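Long-range contact in L-ornithine N(5)-monooxygenase (Pseudomonas aeruginosa, PDB 3S5W), which uses FAD, NADPH and oxygen to hydroxylate the side-chain nitrogen of L-ornithine, the first step toward the hydroxamate groups of the siderophore pyoverdin: residues Lys226-Ala240 with Leu246-Leu259. Residues are numbered along the deposited sequence; the frame is centred on the assembly and turned at random.
Sequences KPMKIAIIGGGQSAA and LNDSYPSVQADMIL. With NAP (NADP nicotinamide-adenine-dinucleotide phosphate), chain F.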
loop_
_atom_site.group_PDB
_atom_site.type_symbol
_atom_site.label_atom_id
_atom_site.label_comp_id
_atom_site.label_asym_id
_atom_site.label_seq_id
_atom_site.Cartn_x
_atom_site.Cartn_y
_atom_site.Cartn_z
ATOM N N LYS A 226 13.187 -1.355 -31.515
ATOM C CA LYS A 226 12.438 -2.585 -31.283
ATOM C C LYS A 226 10.981 -2.288 -30.941
ATOM O O LYS A 226 10.634 -2.092 -29.776
ATOM C CB LYS A 226 13.084 -3.401 -30.161
ATOM C CG LYS A 226 13.141 -2.682 -28.823
ATOM C CD LYS A 226 13.785 -3.552 -27.756
ATOM C CE LYS A 226 13.837 -2.835 -26.417
ATOM N NZ LYS A 226 14.462 -3.677 -25.360
ATOM N N PRO A 227 10.134 -2.257 -31.964
ATOM C CA PRO A 227 8.682 -1.978 -31.769
ATOM C C PRO A 227 7.921 -2.989 -30.883
ATOM O O PRO A 227 7.835 -4.170 -31.234
ATOM C CB PRO A 227 8.116 -1.986 -33.196
ATOM C CG PRO A 227 9.318 -1.929 -34.112
ATOM C CD PRO A 227 10.431 -2.594 -33.367
ATOM N N MET A 228 7.379 -2.508 -29.761
ATOM C CA MET A 228 6.742 -3.348 -28.742
ATOM C C MET A 228 5.301 -2.877 -28.505
ATOM O O MET A 228 5.015 -1.678 -28.550
ATOM C CB MET A 228 7.504 -3.230 -27.421
ATOM C CG MET A 228 8.567 -4.294 -27.134
ATOM S SD MET A 228 8.813 -4.338 -25.325
ATOM C CE MET A 228 10.079 -3.063 -25.112
ATOM N N LYS A 229 4.405 -3.802 -28.224
ATOM C CA LYS A 229 3.040 -3.445 -27.861
ATOM C C LYS A 229 2.811 -3.898 -26.434
ATOM O O LYS A 229 3.044 -5.081 -26.091
ATOM C CB LYS A 229 2.036 -4.131 -28.809
ATOM C CG LYS A 229 2.087 -3.635 -30.273
ATOM C CD LYS A 229 1.218 -4.491 -31.229
ATOM C CE LYS A 229 -0.263 -4.651 -30.774
ATOM N NZ LYS A 229 -1.050 -3.377 -30.628
ATOM N N ILE A 230 2.379 -2.975 -25.580
ATOM C CA ILE A 230 2.115 -3.318 -24.199
ATOM C C ILE A 230 0.695 -2.946 -23.817
ATOM O O ILE A 230 0.251 -1.814 -24.085
ATOM C CB ILE A 230 3.143 -2.611 -23.244
ATOM C CG1 ILE A 230 4.563 -3.104 -23.595
ATOM C CG2 ILE A 230 2.745 -2.846 -21.764
ATOM C CD1 ILE A 230 5.718 -2.578 -22.717
ATOM N N ALA A 231 -0.009 -3.883 -23.186
ATOM C CA ALA A 231 -1.347 -3.605 -22.642
ATOM C C ALA A 231 -1.243 -3.233 -21.167
ATOM O O ALA A 231 -0.534 -3.876 -20.422
ATOM C CB ALA A 231 -2.292 -4.845 -22.798
ATOM N N ILE A 232 -1.979 -2.204 -20.760
ATOM C CA ILE A 232 -2.121 -1.861 -19.371
ATOM C C ILE A 232 -3.568 -2.107 -18.994
ATOM O O ILE A 232 -4.468 -1.480 -19.580
ATOM C CB ILE A 232 -1.812 -0.363 -19.100
ATOM C CG1 ILE A 232 -0.364 -0.031 -19.506
ATOM C CG2 ILE A 232 -2.069 -0.044 -17.613
ATOM C CD1 ILE A 232 -0.084 1.478 -19.632
ATOM N N ILE A 233 -3.797 -3.009 -18.031
ATOM C CA ILE A 233 -5.164 -3.262 -17.523
ATOM C C ILE A 233 -5.478 -2.382 -16.301
ATOM O O ILE A 233 -4.799 -2.469 -15.286
ATOM C CB ILE A 233 -5.373 -4.767 -17.154
ATOM C CG1 ILE A 233 -4.841 -5.697 -18.285
ATOM C CG2 ILE A 233 -6.856 -5.044 -16.730
ATOM C CD1 ILE A 233 -5.337 -5.396 -19.733
ATOM N N GLY A 234 -6.536 -1.567 -16.393
ATOM C CA GLY A 234 -6.980 -0.732 -15.263
ATOM C C GLY A 234 -7.091 0.735 -15.666
ATOM O O GLY A 234 -6.628 1.152 -16.746
ATOM N N GLY A 235 -7.662 1.529 -14.777
ATOM C CA GLY A 235 -7.943 2.934 -15.089
ATOM C C GLY A 235 -7.750 3.841 -13.896
ATOM O O GLY A 235 -8.281 4.936 -13.892
ATOM N N GLY A 236 -6.974 3.384 -12.901
ATOM C CA GLY A 236 -6.708 4.163 -11.715
ATOM C C GLY A 236 -5.351 4.818 -11.828
ATOM O O GLY A 236 -4.737 4.839 -12.893
ATOM N N GLN A 237 -4.885 5.328 -10.706
ATOM C CA GLN A 237 -3.637 6.099 -10.655
ATOM C C GLN A 237 -2.467 5.270 -11.161
ATOM O O GLN A 237 -1.643 5.781 -11.923
ATOM C CB GLN A 237 -3.385 6.573 -9.209
ATOM C CG GLN A 237 -2.136 7.453 -8.991
ATOM C CD GLN A 237 -2.288 8.818 -9.608
ATOM O OE1 GLN A 237 -3.407 9.292 -9.807
ATOM N NE2 GLN A 237 -1.169 9.475 -9.899
ATOM N N SER A 238 -2.408 3.989 -10.778
ATOM C CA SER A 238 -1.277 3.148 -11.188
ATOM C C SER A 238 -1.266 2.932 -12.682
ATOM O O SER A 238 -0.209 3.037 -13.301
ATOM C CB SER A 238 -1.227 1.804 -10.456
ATOM O OG SER A 238 -1.009 2.019 -9.100
ATOM N N ALA A 239 -2.444 2.651 -13.267
ATOM C CA ALA A 239 -2.554 2.516 -14.745
ATOM C C ALA A 239 -2.102 3.806 -15.454
ATOM O O ALA A 239 -1.352 3.761 -16.415
ATOM C CB ALA A 239 -3.969 2.193 -15.147
ATOM N N ALA A 240 -2.568 4.946 -14.956
ATOM C CA ALA A 240 -2.206 6.259 -15.508
ATOM C C ALA A 240 -0.691 6.511 -15.402
ATOM O O ALA A 240 -0.089 7.033 -16.341
ATOM C CB ALA A 240 -2.953 7.372 -14.786
ATOM N N LEU A 246 5.505 4.723 -19.910
ATOM C CA LEU A 246 5.724 4.139 -21.238
ATOM C C LEU A 246 5.789 5.228 -22.300
ATOM O O LEU A 246 6.719 5.234 -23.149
ATOM C CB LEU A 246 4.674 3.072 -21.600
ATOM C CG LEU A 246 4.735 1.844 -20.667
ATOM C CD1 LEU A 246 3.558 0.919 -20.944
ATOM C CD2 LEU A 246 6.049 1.097 -20.862
ATOM N N ASN A 247 4.822 6.146 -22.270
ATOM C CA ASN A 247 4.781 7.203 -23.284
ATOM C C ASN A 247 6.074 8.031 -23.304
ATOM O O ASN A 247 6.639 8.324 -24.393
ATOM C CB ASN A 247 3.620 8.161 -23.010
ATOM C CG ASN A 247 3.531 9.289 -24.043
ATOM O OD1 ASN A 247 3.188 9.049 -25.195
ATOM N ND2 ASN A 247 3.852 10.520 -23.630
ATOM N N ASP A 248 6.517 8.411 -22.097
ATOM C CA ASP A 248 7.633 9.346 -21.940
ATOM C C ASP A 248 9.003 8.681 -22.120
ATOM O O ASP A 248 9.910 9.315 -22.632
ATOM C CB ASP A 248 7.588 10.067 -20.576
ATOM C CG ASP A 248 6.429 11.063 -20.448
ATOM O OD1 ASP A 248 5.718 11.308 -21.440
ATOM O OD2 ASP A 248 6.232 11.595 -19.323
ATOM N N SER A 249 9.146 7.421 -21.713
ATOM C CA SER A 249 10.481 6.810 -21.551
ATOM C C SER A 249 10.783 5.645 -22.471
ATOM O O SER A 249 11.940 5.226 -22.566
ATOM C CB SER A 249 10.660 6.339 -20.124
ATOM O OG SER A 249 10.946 7.454 -19.340
ATOM N N TYR A 250 9.744 5.117 -23.110
ATOM C CA TYR A 250 9.876 3.962 -23.987
ATOM C C TYR A 250 9.303 4.279 -25.344
ATOM O O TYR A 250 8.215 3.811 -25.672
ATOM C CB TYR A 250 9.198 2.744 -23.358
ATOM C CG TYR A 250 9.857 2.332 -22.077
ATOM C CD1 TYR A 250 9.543 2.969 -20.873
ATOM C CD2 TYR A 250 10.825 1.323 -22.066
ATOM C CE1 TYR A 250 10.176 2.616 -19.705
ATOM C CE2 TYR A 250 11.460 0.965 -20.904
ATOM C CZ TYR A 250 11.125 1.612 -19.724
ATOM O OH TYR A 250 11.741 1.245 -18.559
ATOM N N PRO A 251 10.058 5.064 -26.156
ATOM C CA PRO A 251 9.508 5.586 -27.402
ATOM C C PRO A 251 9.089 4.478 -28.377
ATOM O O PRO A 251 8.194 4.688 -29.161
ATOM C CB PRO A 251 10.638 6.482 -27.972
ATOM C CG PRO A 251 11.900 6.080 -27.231
ATOM C CD PRO A 251 11.434 5.551 -25.899
ATOM N N SER A 252 9.675 3.293 -28.284
ATOM C CA SER A 252 9.262 2.229 -29.202
ATOM C C SER A 252 8.064 1.415 -28.701
ATOM O O SER A 252 7.602 0.523 -29.402
ATOM C CB SER A 252 10.447 1.340 -29.611
ATOM O OG SER A 252 10.725 0.401 -28.590
ATOM N N VAL A 253 7.538 1.744 -27.515
ATOM C CA VAL A 253 6.360 1.036 -26.992
ATOM C C VAL A 253 5.076 1.715 -27.462
ATOM O O VAL A 253 4.932 2.937 -27.323
ATOM C CB VAL A 253 6.364 0.961 -25.453
ATOM C CG1 VAL A 253 5.011 0.436 -24.918
ATOM C CG2 VAL A 253 7.475 0.055 -24.970
ATOM N N GLN A 254 4.173 0.914 -28.030
ATOM C CA GLN A 254 2.775 1.293 -28.266
ATOM C C GLN A 254 1.927 0.758 -27.118
ATOM O O GLN A 254 1.833 -0.479 -26.924
ATOM C CB GLN A 254 2.277 0.670 -29.569
ATOM C CG GLN A 254 2.927 1.218 -30.836
ATOM C CD GLN A 254 2.240 0.617 -32.048
ATOM O OE1 GLN A 254 2.637 -0.436 -32.507
ATOM N NE2 GLN A 254 1.145 1.242 -32.505
ATOM N N ALA A 255 1.365 1.668 -26.317
ATOM C CA ALA A 255 0.610 1.290 -25.120
ATOM C C ALA A 255 -0.914 1.398 -25.336
ATOM O O ALA A 255 -1.400 2.368 -25.949
ATOM C CB ALA A 255 1.044 2.156 -23.898
ATOM N N ASP A 256 -1.650 0.392 -24.849
ATOM C CA ASP A 256 -3.121 0.402 -24.844
ATOM C C ASP A 256 -3.586 0.411 -23.396
ATOM O O ASP A 256 -3.273 -0.516 -22.642
ATOM C CB ASP A 256 -3.706 -0.856 -25.512
ATOM C CG ASP A 256 -3.481 -0.917 -27.019
ATOM O OD1 ASP A 256 -2.671 -0.127 -27.575
ATOM O OD2 ASP A 256 -4.146 -1.778 -27.658
ATOM N N MET A 257 -4.334 1.429 -22.991
ATOM C CA MET A 257 -4.958 1.394 -21.677
ATOM C C MET A 257 -6.269 0.677 -21.872
ATOM O O MET A 257 -7.143 1.127 -22.640
ATOM C CB MET A 257 -5.239 2.776 -21.107
ATOM C CG MET A 257 -4.020 3.610 -20.926
ATOM S SD MET A 257 -4.344 5.140 -19.991
ATOM C CE MET A 257 -4.665 4.510 -18.347
ATOM N N ILE A 258 -6.409 -0.435 -21.169
ATOM C CA ILE A 258 -7.604 -1.256 -21.301
ATOM C C ILE A 258 -8.361 -1.195 -19.987
ATOM O O ILE A 258 -7.950 -1.798 -18.999
ATOM C CB ILE A 258 -7.268 -2.721 -21.721
ATOM C CG1 ILE A 258 -6.458 -2.725 -23.034
ATOM C CG2 ILE A 258 -8.575 -3.582 -21.799
ATOM C CD1 ILE A 258 -5.934 -4.098 -23.470
ATOM N N LEU A 259 -9.484 -0.476 -19.981
ATOM C CA LEU A 259 -10.236 -0.309 -18.753
ATOM C C LEU A 259 -11.706 -0.619 -19.028
ATOM O O LEU A 259 -12.236 -0.284 -20.107
ATOM C CB LEU A 259 -10.064 1.104 -18.148
ATOM C CG LEU A 259 -10.527 2.331 -18.964
ATOM C CD1 LEU A 259 -10.852 3.491 -18.036
ATOM C CD2 LEU A 259 -9.463 2.760 -19.991
HETATM P PA NAP F . -7.343 1.074 -7.657
HETATM O O1A NAP F . -7.735 2.470 -7.432
HETATM O O2A NAP F . -8.028 0.111 -6.818
HETATM O O5B NAP F . -7.451 0.826 -9.220
HETATM C C5B NAP F . -7.673 -0.473 -9.628
HETATM C C4B NAP F . -7.953 -0.346 -11.111
HETATM O O4B NAP F . -7.933 -1.669 -11.565
HETATM C C3B NAP F . -9.353 0.231 -11.363
HETATM O O3B NAP F . -9.269 0.907 -12.610
HETATM C C2B NAP F . -10.164 -1.070 -11.504
HETATM O O2B NAP F . -11.240 -0.912 -12.382
HETATM C C1B NAP F . -9.146 -2.023 -12.176
HETATM N N9A NAP F . -9.527 -3.420 -11.911
HETATM C C8A NAP F . -9.588 -4.046 -10.683
HETATM N N7A NAP F . -9.995 -5.324 -10.855
HETATM C C5A NAP F . -10.218 -5.507 -12.167
HETATM C C6A NAP F . -10.670 -6.609 -12.895
HETATM N N6A NAP F . -10.987 -7.740 -12.276
HETATM N N1A NAP F . -10.806 -6.489 -14.246
HETATM C C2A NAP F . -10.504 -5.332 -14.914
HETATM N N3A NAP F . -10.055 -4.231 -14.197
HETATM C C4A NAP F . -9.935 -4.321 -12.849
HETATM O O3 NAP F . -5.742 0.889 -7.546
HETATM P PN NAP F . -4.460 1.833 -7.924
HETATM O O1N NAP F . -3.258 0.961 -7.703
HETATM O O2N NAP F . -4.598 2.504 -9.257
HETATM O O5D NAP F . -4.624 2.863 -6.698
HETATM C C5D NAP F . -4.548 4.273 -6.673
HETATM C C4D NAP F . -3.951 4.480 -5.286
HETATM O O4D NAP F . -3.118 5.596 -5.127
HETATM C C3D NAP F . -4.904 4.618 -4.109
HETATM O O3D NAP F . -5.705 3.473 -3.940
HETATM C C2D NAP F . -3.879 4.894 -2.997
HETATM O O2D NAP F . -3.389 3.767 -2.282
HETATM C C1D NAP F . -2.718 5.543 -3.762
HETATM P P2B NAP F . -12.776 -0.730 -11.899
HETATM O O1X NAP F . -13.528 -1.081 -13.177
HETATM O O2X NAP F . -12.846 0.727 -11.486
HETATM O O3X NAP F . -13.035 -1.645 -10.728
#
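Ile230 and Val253 interlock on the helix-covered face of two parallel strands, 228-233 and 253-258, joined by seven backbone hydrogen bonds from Met228 N to Gly234 N. Along Ile230, CB and CG1 both lie against Val253 CG1. CG2, on the other branch, meets Leu246 CD1 at 3.9 Å, and the tip CD1 rests across both methyls of Val253, 3.8 Å from its CG1. With chi1 at -62°, CG1 stands beside the backbone N and carries CD1 over Val253, where Leu246 CD2 also touches it. Leu246 CD1 also meets Ile232 CD1 tip to tip (3.9 Å). Where the two strands begin, Ser252 OG donates to Lys226 O (2.8 Å) from above the carbonyl plane. On the other face Ile233 and Ile258 run side by side, and Asp256 pairs with Arg334. Beyond Ile233 the chain turns through Gly234, Gly235 and Gly236, the Rossmann-type glycine-rich loop: Gly235 N binds ribose O3B of NADP (2.8 Å), and Ser238 N and OG hold its phosphate oxygens O2N and O1N. Helix 237-249 makes the right-handed beta-alpha-beta crossover, with helices 213-217 and 310-326 packed beside it; strands 368-371 and 332-334 flank the pair in the parallel sheet.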